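Local coordinates for protein aminotransferase, class I (PDB 2O1B) that probably transfers amino groups between amino acids and 2-oxo acids, with pyridoxal-5'-phosphate as cofactor, in the manner of class I aminotransferases such as aspartate aminotransferase, at residues Ile394-Thr397 / Glu398-Tyr401; Ser196-Thr199 / Lys200-Asp204; Val123-Pro126 / Thr127-Asn131. All coordinates share one frame; numbering follows the deposited sequence.

Interaction 1: Ile394-Thr397 / Glu398-Tyr401; sequences IRLT and ELAY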
ATOM      1  N   ILE A 394      -2.488 -20.292 -34.728  1.00 32.87           N
ATOM      2  CA  ILE A 394      -2.815 -20.371 -36.152  1.00 31.77           C
ATOM      3  C   ILE A 394      -2.967 -18.987 -36.782  1.00 31.01           C
ATOM      4  O   ILE A 394      -2.580 -18.785 -37.936  1.00 30.64           O
ATOM      5  CB  ILE A 394      -4.077 -21.229 -36.407  1.00 31.82           C
ATOM      6  CG1 ILE A 394      -3.874 -22.642 -35.848  1.00 31.86           C
ATOM      7  CG2 ILE A 394      -4.380 -21.310 -37.902  1.00 31.51           C
ATOM      8  CD1 ILE A 394      -5.076 -23.576 -36.007  1.00 32.03           C
ATOM      9  N   ARG A 395      -3.525 -18.045 -36.023  1.00 30.07           N
ATOM     10  CA  ARG A 395      -3.617 -16.649 -36.459  1.00 29.45           C
ATOM     11  C   ARG A 395      -2.229 -16.078 -36.747  1.00 28.73           C
ATOM     12  O   ARG A 395      -2.008 -15.471 -37.795  1.00 28.71           O
ATOM     13  CB  ARG A 395      -4.325 -15.780 -35.410  1.00 29.29           C
ATOM     14  CG  ARG A 395      -5.833 -15.960 -35.348  1.00 28.99           C
ATOM     15  CD  ARG A 395      -6.465 -14.858 -34.513  1.00 27.89           C
ATOM     16  NE  ARG A 395      -7.852 -15.161 -34.170  1.00 26.49           N
ATOM     17  CZ  ARG A 395      -8.626 -14.387 -33.415  1.00 25.64           C
ATOM     18  NH1 ARG A 395      -8.160 -13.246 -32.918  1.00 24.15           N
ATOM     19  NH2 ARG A 395      -9.869 -14.758 -33.151  1.00 24.73           N
ATOM     20  N   LEU A 396      -1.306 -16.297 -35.812  1.00 28.07           N
ATOM     21  CA  LEU A 396       0.068 -15.800 -35.904  1.00 27.69           C
ATOM     22  C   LEU A 396       0.921 -16.445 -37.002  1.00 27.54           C
ATOM     23  O   LEU A 396       1.712 -15.761 -37.656  1.00 27.41           O
ATOM     24  CB  LEU A 396       0.762 -15.943 -34.551  1.00 27.64           C
ATOM     25  CG  LEU A 396       0.309 -14.925 -33.506  1.00 27.63           C
ATOM     26  CD1 LEU A 396       0.811 -15.320 -32.134  1.00 27.90           C
ATOM     27  CD2 LEU A 396       0.804 -13.535 -33.883  1.00 27.87           C
ATOM     28  N   THR A 397       0.756 -17.753 -37.199  1.00 27.39           N
ATOM     29  CA  THR A 397       1.509 -18.490 -38.228  1.00 27.24           C
ATOM     30  C   THR A 397       1.148 -18.052 -39.651  1.00 26.81           C
ATOM     31  O   THR A 397       1.969 -18.143 -40.566  1.00 26.49           O
ATOM     32  CB  THR A 397       1.335 -20.019 -38.093  1.00 27.29           C
ATOM     33  OG1 THR A 397      -0.055 -20.351 -38.141  1.00 28.60           O
ATOM     34  CG2 THR A 397       1.919 -20.513 -36.790  1.00 27.89           C
ATOM     35  N   GLU A 398      -0.085 -17.577 -39.828  1.00 26.46           N
ATOM     36  CA  GLU A 398      -0.531 -16.984 -41.088  1.00 26.33           C
ATOM     37  C   GLU A 398       0.353 -15.794 -41.493  1.00 25.84           C
ATOM     38  O   GLU A 398       0.421 -15.430 -42.670  1.00 25.95           O
ATOM     39  CB  GLU A 398      -1.999 -16.556 -40.970  1.00 26.32           C
ATOM     40  CG  GLU A 398      -2.704 -16.257 -42.294  1.00 28.16           C
ATOM     41  CD  GLU A 398      -2.580 -14.797 -42.748  1.00 29.60           C
ATOM     42  OE1 GLU A 398      -2.180 -13.935 -41.938  1.00 31.63           O
ATOM     43  OE2 GLU A 398      -2.893 -14.510 -43.917  1.00 29.36           O
ATOM     44  N   LEU A 399       1.040 -15.211 -40.514  1.00 25.31           N
ATOM     45  CA  LEU A 399       1.862 -14.022 -40.739  1.00 25.07           C
ATOM     46  C   LEU A 399       3.314 -14.350 -41.082  1.00 25.18           C
ATOM     47  O   LEU A 399       4.155 -13.453 -41.159  1.00 25.08           O
ATOM     48  CB  LEU A 399       1.794 -13.091 -39.523  1.00 24.93           C
ATOM     49  CG  LEU A 399       0.403 -12.618 -39.085  1.00 24.36           C
ATOM     50  CD1 LEU A 399       0.488 -11.911 -37.739  1.00 23.53           C
ATOM     51  CD2 LEU A 399      -0.221 -11.715 -40.151  1.00 24.32           C
ATOM     52  N   ALA A 400       3.594 -15.634 -41.301  1.00 25.47           N
ATOM     53  CA  ALA A 400       4.940 -16.109 -41.653  1.00 25.67           C
ATOM     54  C   ALA A 400       5.554 -15.349 -42.834  1.00 25.82           C
ATOM     55  O   ALA A 400       6.759 -15.095 -42.852  1.00 25.79           O
ATOM     56  CB  ALA A 400       4.911 -17.603 -41.953  1.00 25.74           C
ATOM     57  N   TYR A 401       4.714 -14.990 -43.808  1.00 25.81           N
ATOM     58  CA  TYR A 401       5.149 -14.235 -44.984  1.00 25.69           C
ATOM     59  C   TYR A 401       5.808 -12.890 -44.626  1.00 25.67           C
ATOM     60  O   TYR A 401       6.631 -12.382 -45.386  1.00 25.15           O
ATOM     61  CB  TYR A 401       3.984 -14.048 -45.974  1.00 25.97           C
ATOM     62  CG  TYR A 401       2.954 -13.018 -45.559  1.00 25.99           C
ATOM     63  CD1 TYR A 401       3.063 -11.691 -45.973  1.00 25.87           C
ATOM     64  CD2 TYR A 401       1.875 -13.370 -44.747  1.00 26.99           C
ATOM     65  CE1 TYR A 401       2.124 -10.735 -45.588  1.00 26.80           C
ATOM     66  CE2 TYR A 401       0.928 -12.419 -44.351  1.00 27.27           C
ATOM     67  CZ  TYR A 401       1.061 -11.102 -44.779  1.00 27.15           C
ATOM     68  OH  TYR A 401       0.137 -10.154 -44.393  1.00 27.17           O
TER
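Backbone bonds carry the chain from Leu396 and Thr397 into Leu399 and Ala400 where helix 388-397 passes into residues 398-401. Leu399 N donates to Leu396 O over 3.0 Å, and one residue later Ala400 N reaches Thr397 O over 3.1 Å. Both join residues three apart, the spacing of a 3-10 turn, and both donors stand well above the plane of the carbonyl they use. The bond of the preceding i to i+4 pair, Glu398 N to Ile394 O, is stretched to 3.4 Å and weak. Ile394 O has a second donor in Thr397 OG1, 3.0 Å away and also above the carbonyl plane. With chi1 at 56° the threonine hydroxyl lies between its own backbone N and carbonyl carbon, folded back over the preceding turn.

Apolar contact comes from the leucines, whose side chains cross obliquely, Leu396 CD2 meeting Leu399 CD1 at 4.2 Å. Both rest on Leu356 of helix 349-360, tying the chain's C-terminal helix to its neighbour.

The charged ends find partners beyond the turn: exposed Glu398 pairs with Lys360, while the buried Arg395 forms a salt bridge with Glu391 and bonds to Pro48 O. At Ile394 O the threonine hydroxyl thus supplements a weak main-chain bond, and two i to i+3 bonds follow as this turn tightens above the packed leucines.

Interaction 2: Ser196-Thr199 / Lys200-Asp204; sequences STAT and KEVFD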
ATOM      1  N   SER A 196      13.798 -15.523 -19.620  1.00 22.91           N
ATOM      2  CA  SER A 196      15.146 -16.001 -19.361  1.00 23.53           C
ATOM      3  C   SER A 196      15.249 -16.458 -17.916  1.00 24.19           C
ATOM      4  O   SER A 196      14.620 -15.873 -17.038  1.00 24.48           O
ATOM      5  CB  SER A 196      16.143 -14.866 -19.585  1.00 23.57           C
ATOM      6  OG  SER A 196      15.979 -14.264 -20.868  1.00 22.70           O
ATOM      7  N   THR A 197      16.052 -17.492 -17.677  1.00 24.43           N
ATOM      8  CA  THR A 197      16.257 -18.039 -16.335  1.00 24.35           C
ATOM      9  C   THR A 197      17.716 -17.872 -15.889  1.00 24.83           C
ATOM     10  O   THR A 197      18.601 -17.650 -16.724  1.00 24.15           O
ATOM     11  CB  THR A 197      15.868 -19.530 -16.261  1.00 24.09           C
ATOM     12  OG1 THR A 197      16.518 -20.259 -17.310  1.00 22.52           O
ATOM     13  CG2 THR A 197      14.335 -19.700 -16.373  1.00 24.72           C
ATOM     14  N   ALA A 198      17.950 -17.967 -14.579  1.00 24.78           N
ATOM     15  CA  ALA A 198      19.302 -17.896 -14.035  1.00 25.48           C
ATOM     16  C   ALA A 198      19.740 -19.249 -13.508  1.00 25.92           C
ATOM     17  O   ALA A 198      18.932 -20.184 -13.397  1.00 26.26           O
ATOM     18  CB  ALA A 198      19.384 -16.852 -12.942  1.00 25.15           C
ATOM     19  N   THR A 199      21.032 -19.373 -13.220  1.00 26.12           N
ATOM     20  CA  THR A 199      21.532 -20.550 -12.524  1.00 26.23           C
ATOM     21  C   THR A 199      22.244 -20.128 -11.253  1.00 26.09           C
ATOM     22  O   THR A 199      22.553 -18.941 -11.060  1.00 25.45           O
ATOM     23  CB  THR A 199      22.498 -21.385 -13.382  1.00 26.17           C
ATOM     24  OG1 THR A 199      23.712 -20.654 -13.568  1.00 27.78           O
ATOM     25  CG2 THR A 199      21.881 -21.722 -14.728  1.00 26.69           C
ATOM     26  N   LYS A 200      22.502 -21.104 -10.388  1.00 25.71           N
ATOM     27  CA  LYS A 200      23.239 -20.842  -9.165  1.00 26.21           C
ATOM     28  C   LYS A 200      24.497 -20.048  -9.494  1.00 25.84           C
ATOM     29  O   LYS A 200      24.831 -19.087  -8.801  1.00 25.60           O
ATOM     30  CB  LYS A 200      23.596 -22.144  -8.464  1.00 26.32           C
ATOM     31  CG  LYS A 200      24.440 -21.957  -7.204  1.00 28.44           C
ATOM     32  CD  LYS A 200      24.547 -23.248  -6.420  1.00 30.95           C
ATOM     33  CE  LYS A 200      24.893 -22.965  -4.971  1.00 33.25           C
ATOM     34  NZ  LYS A 200      24.721 -24.174  -4.129  1.00 34.34           N
ATOM     35  N   GLU A 201      25.166 -20.449 -10.570  1.00 25.73           N
ATOM     36  CA  GLU A 201      26.441 -19.865 -10.970  1.00 25.73           C
ATOM     37  C   GLU A 201      26.324 -18.417 -11.430  1.00 25.82           C
ATOM     38  O   GLU A 201      27.235 -17.627 -11.187  1.00 25.77           O
ATOM     39  CB  GLU A 201      27.109 -20.715 -12.056  1.00 26.03           C
ATOM     40  CG  GLU A 201      27.665 -22.066 -11.567  1.00 27.01           C
ATOM     41  CD  GLU A 201      26.566 -23.072 -11.212  1.00 27.89           C
ATOM     42  OE1 GLU A 201      26.731 -23.826 -10.232  1.00 28.73           O
ATOM     43  OE2 GLU A 201      25.537 -23.108 -11.915  1.00 27.28           O
ATOM     44  N   VAL A 202      25.226 -18.055 -12.104  1.00 25.78           N
ATOM     45  CA  VAL A 202      25.091 -16.649 -12.530  1.00 25.70           C
ATOM     46  C   VAL A 202      24.834 -15.748 -11.306  1.00 25.46           C
ATOM     47  O   VAL A 202      25.275 -14.600 -11.272  1.00 25.11           O
ATOM     48  CB  VAL A 202      24.120 -16.375 -13.753  1.00 26.29           C
ATOM     49  CG1 VAL A 202      23.679 -17.662 -14.463  1.00 26.72           C
ATOM     50  CG2 VAL A 202      22.930 -15.509 -13.383  1.00 24.80           C
ATOM     51  N   PHE A 203      24.168 -16.299 -10.294  1.00 25.48           N
ATOM     52  CA  PHE A 203      24.015 -15.600  -9.017  1.00 25.57           C
ATOM     53  C   PHE A 203      25.367 -15.536  -8.285  1.00 25.99           C
ATOM     54  O   PHE A 203      25.718 -14.493  -7.718  1.00 26.12           O
ATOM     55  CB  PHE A 203      22.914 -16.228  -8.145  1.00 25.41           C
ATOM     56  CG  PHE A 203      21.494 -15.898  -8.598  1.00 24.61           C
ATOM     57  CD1 PHE A 203      21.159 -14.619  -9.041  1.00 24.32           C
ATOM     58  CD2 PHE A 203      20.493 -16.868  -8.556  1.00 24.03           C
ATOM     59  CE1 PHE A 203      19.852 -14.313  -9.455  1.00 24.21           C
ATOM     60  CE2 PHE A 203      19.178 -16.577  -8.961  1.00 23.42           C
ATOM     61  CZ  PHE A 203      18.862 -15.293  -9.413  1.00 24.75           C
ATOM     62  N   ASP A 204      26.140 -16.623  -8.328  1.00 25.83           N
ATOM     63  CA  ASP A 204      27.483 -16.613  -7.748  1.00 25.96           C
ATOM     64  C   ASP A 204      28.296 -15.440  -8.288  1.00 26.30           C
ATOM     65  O   ASP A 204      28.966 -14.748  -7.523  1.00 26.71           O
ATOM     66  CB  ASP A 204      28.225 -17.931  -8.008  1.00 25.68           C
ATOM     67  CG  ASP A 204      27.663 -19.105  -7.196  1.00 24.98           C
ATOM     68  OD1 ASP A 204      28.020 -20.265  -7.491  1.00 23.78           O
ATOM     69  OD2 ASP A 204      26.880 -18.871  -6.259  1.00 23.58           O
TER
HETATM   70  O   HOH W   1      25.537 -22.549 -14.481  1.00 18.69           O
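Lys200 opens helix 200-210 directly after the capping Thr199, and its side chain runs outward, extended, with CG anti to the backbone N (chi1 177°). Glu201 bends back at chi2, and its carboxylate comes round beside the threonine. A water bridges the two, donating to Glu201 OE2 at 2.6 Å and lying 2.8 Å from Thr199 OG1.

Val202 meets Thr199 at about a right angle. Its N makes a weak bond to Thr199 OG1, 3.3 Å long, and another weak one to Thr199 O. The first of these is a capping bond: Thr199 is the N-cap, and its hydroxyl takes up an amide of the first turn that has no earlier helical carbonyl to use. Helix 200-210 follows strand 182-187 in the large domain of this fold type I aminotransferase, so the cap marks where the connecting loop becomes helix. Of the Val202 methyls, CG2 lies 3.8 Å from Ala198 CB.

Phe203 N gives the first regular helical bond, 3.2 Å to Thr199 O and fairly straight at 165°. Its ring receives Ala198 CB over one face in a CH-pi contact, 4.2 Å from the centroid and offset toward the rim, while His219 meets the same ring edge-to-face. Asp204 N then continues the helix by bonding to Lys200 O, and its OD2 is held by Ser238.

Interaction 3: Val123-Pro126 / Thr127-Asn131; sequences VAVP and TCVIN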
ATOM      1  N   VAL A 123       8.728  -1.221  -5.715  1.00 25.03           N
ATOM      2  CA  VAL A 123       8.855   0.224  -5.999  1.00 24.87           C
ATOM      3  C   VAL A 123       9.307   1.026  -4.758  1.00 24.52           C
ATOM      4  O   VAL A 123       9.806   2.143  -4.885  1.00 24.90           O
ATOM      5  CB  VAL A 123       7.594   0.855  -6.716  1.00 25.77           C
ATOM      6  CG1 VAL A 123       7.164   0.044  -7.952  1.00 24.30           C
ATOM      7  CG2 VAL A 123       6.452   0.997  -5.787  1.00 27.16           C
ATOM      8  N   ALA A 124       9.165   0.437  -3.568  1.00 24.01           N
ATOM      9  CA  ALA A 124       9.585   1.079  -2.310  1.00 23.38           C
ATOM     10  C   ALA A 124      11.095   1.009  -2.051  1.00 23.32           C
ATOM     11  O   ALA A 124      11.668   1.934  -1.449  1.00 23.52           O
ATOM     12  CB  ALA A 124       8.800   0.505  -1.121  1.00 23.76           C
ATOM     13  N   VAL A 125      11.740  -0.056  -2.539  1.00 22.99           N
ATOM     14  CA  VAL A 125      13.146  -0.336  -2.222  1.00 22.63           C
ATOM     15  C   VAL A 125      14.075   0.865  -2.400  1.00 22.57           C
ATOM     16  O   VAL A 125      14.860   1.149  -1.503  1.00 23.17           O
ATOM     17  CB  VAL A 125      13.744  -1.581  -2.983  1.00 22.45           C
ATOM     18  CG1 VAL A 125      15.229  -1.714  -2.682  1.00 23.14           C
ATOM     19  CG2 VAL A 125      13.038  -2.882  -2.588  1.00 22.11           C
ATOM     20  N   PRO A 126      14.021   1.564  -3.555  1.00 22.58           N
ATOM     21  CA  PRO A 126      14.987   2.673  -3.664  1.00 22.39           C
ATOM     22  C   PRO A 126      14.800   3.754  -2.605  1.00 22.75           C
ATOM     23  O   PRO A 126      15.789   4.287  -2.087  1.00 23.28           O
ATOM     24  CB  PRO A 126      14.716   3.224  -5.060  1.00 22.08           C
ATOM     25  CG  PRO A 126      14.107   2.039  -5.811  1.00 22.77           C
ATOM     26  CD  PRO A 126      13.232   1.420  -4.794  1.00 22.12           C
ATOM     27  N   THR A 127      13.550   4.091  -2.294  1.00 23.18           N
ATOM     28  CA  THR A 127      13.256   5.099  -1.269  1.00 23.70           C
ATOM     29  C   THR A 127      13.905   4.703   0.058  1.00 24.26           C
ATOM     30  O   THR A 127      14.437   5.564   0.783  1.00 23.82           O
ATOM     31  CB  THR A 127      11.719   5.315  -1.100  1.00 23.78           C
ATOM     32  OG1 THR A 127      11.234   6.114  -2.185  1.00 24.20           O
ATOM     33  CG2 THR A 127      11.382   6.027   0.203  1.00 22.87           C
ATOM     34  N   CYS A 128      13.874   3.397   0.335  1.00 24.37           N
ATOM     35  CA  CYS A 128      14.429   2.816   1.555  1.00 25.44           C
ATOM     36  C   CYS A 128      15.942   2.692   1.599  1.00 26.05           C
ATOM     37  O   CYS A 128      16.520   2.711   2.684  1.00 26.09           O
ATOM     38  CB  CYS A 128      13.836   1.440   1.793  1.00 25.70           C
ATOM     39  SG  CYS A 128      12.078   1.502   2.003  1.00 26.93           S
ATOM     40  N   VAL A 129      16.582   2.566   0.436  1.00 25.96           N
ATOM     41  CA  VAL A 129      17.957   2.081   0.374  1.00 26.37           C
ATOM     42  C   VAL A 129      18.954   3.068  -0.235  1.00 26.04           C
ATOM     43  O   VAL A 129      20.111   3.116   0.189  1.00 26.50           O
ATOM     44  CB  VAL A 129      18.010   0.701  -0.358  1.00 26.61           C
ATOM     45  CG1 VAL A 129      19.334   0.486  -1.040  1.00 28.17           C
ATOM     46  CG2 VAL A 129      17.726  -0.415   0.616  1.00 27.75           C
ATOM     47  N   ILE A 130      18.507   3.873  -1.199  1.00 25.81           N
ATOM     48  CA  ILE A 130      19.416   4.774  -1.918  1.00 25.36           C
ATOM     49  C   ILE A 130      19.219   6.239  -1.549  1.00 25.41           C
ATOM     50  O   ILE A 130      18.215   6.606  -0.940  1.00 25.31           O
ATOM     51  CB  ILE A 130      19.326   4.572  -3.469  1.00 25.87           C
ATOM     52  CG1 ILE A 130      18.071   5.238  -4.048  1.00 25.68           C
ATOM     53  CG2 ILE A 130      19.381   3.069  -3.836  1.00 24.45           C
ATOM     54  CD1 ILE A 130      18.146   5.506  -5.546  1.00 25.14           C
ATOM     55  N   ASN A 131      20.185   7.076  -1.919  1.00 25.39           N
ATOM     56  CA  ASN A 131      20.081   8.517  -1.722  1.00 25.75           C
ATOM     57  C   ASN A 131      20.030   9.258  -3.068  1.00 25.83           C
ATOM     58  O   ASN A 131      20.468   8.717  -4.082  1.00 25.98           O
ATOM     59  CB  ASN A 131      21.238   9.010  -0.843  1.00 26.00           C
ATOM     60  CG  ASN A 131      21.185   8.420   0.566  1.00 27.03           C
ATOM     61  OD1 ASN A 131      20.213   8.622   1.296  1.00 26.13           O
ATOM     62  ND2 ASN A 131      22.219   7.667   0.937  1.00 27.39           N
TER
HETATM   63  O   HOH W   2      11.215   4.336  -4.244  1.00 18.85           O
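With chi1 at 77°, Ile130 places CG1 between its backbone N and carbonyl carbon, folded back against Pro126: CG1 lies 3.2 Å from Pro126 O and 4.0 Å from Pro126 CB. In Thr127 a chi1 of -77° sets the hydroxyl beside the backbone N, opposite the carbonyl carbon, where OG1 donates over 2.7 Å to a water, which donates in turn to Val123 O.

Proline has no N-H to give, so helix 118-129 kinks at Pro126, and the water links the turns on either side of it. Across the kink Cys128 N bonds to Ala124 O at 3.2 Å, in the carbonyl plane. Pro126 O then takes two donors: Ile130 N at 2.9 Å, tilted slightly from the carbonyl plane, and Val129 N at 3.2 Å, far above it. Ile130 is where the chain leaves the helix.

Val125 CG1 lies 4.3 Å from Val129 CG2, while Val125 also packs on Leu184 and Tyr186 of the central sheet. Across the dimer interface, Ser23 of the second subunit bonds to Thr127 O. Around the residue that lacks an N-H, then, a water joins Val123 O to Thr127 OG1, and the proline's own carbonyl is shared by two donors.

How the interactions relate
Along the chain the order is interaction 3, interaction 2, interaction 1, and none touches another. Interactions 2 and 3 belong to the part of the fold built around the seven-stranded mixed sheet; their centres are 25 Å apart. Helix 118-129 begins at the cofactor pocket, which includes Thr118 and Lys119, and its later turns, from Val123 on, meet the second subunit. Val125 packs on strands 182-187 and 216-220, the parallel neighbours that helix 200-210 of interaction 2 connects, so both contacts belong to the PLP-binding part of the chain. Interaction 1 stands apart on the C-terminal helix 388-397, its centre 44 Å from that of interaction 3, on opposite sides of the chain's centre.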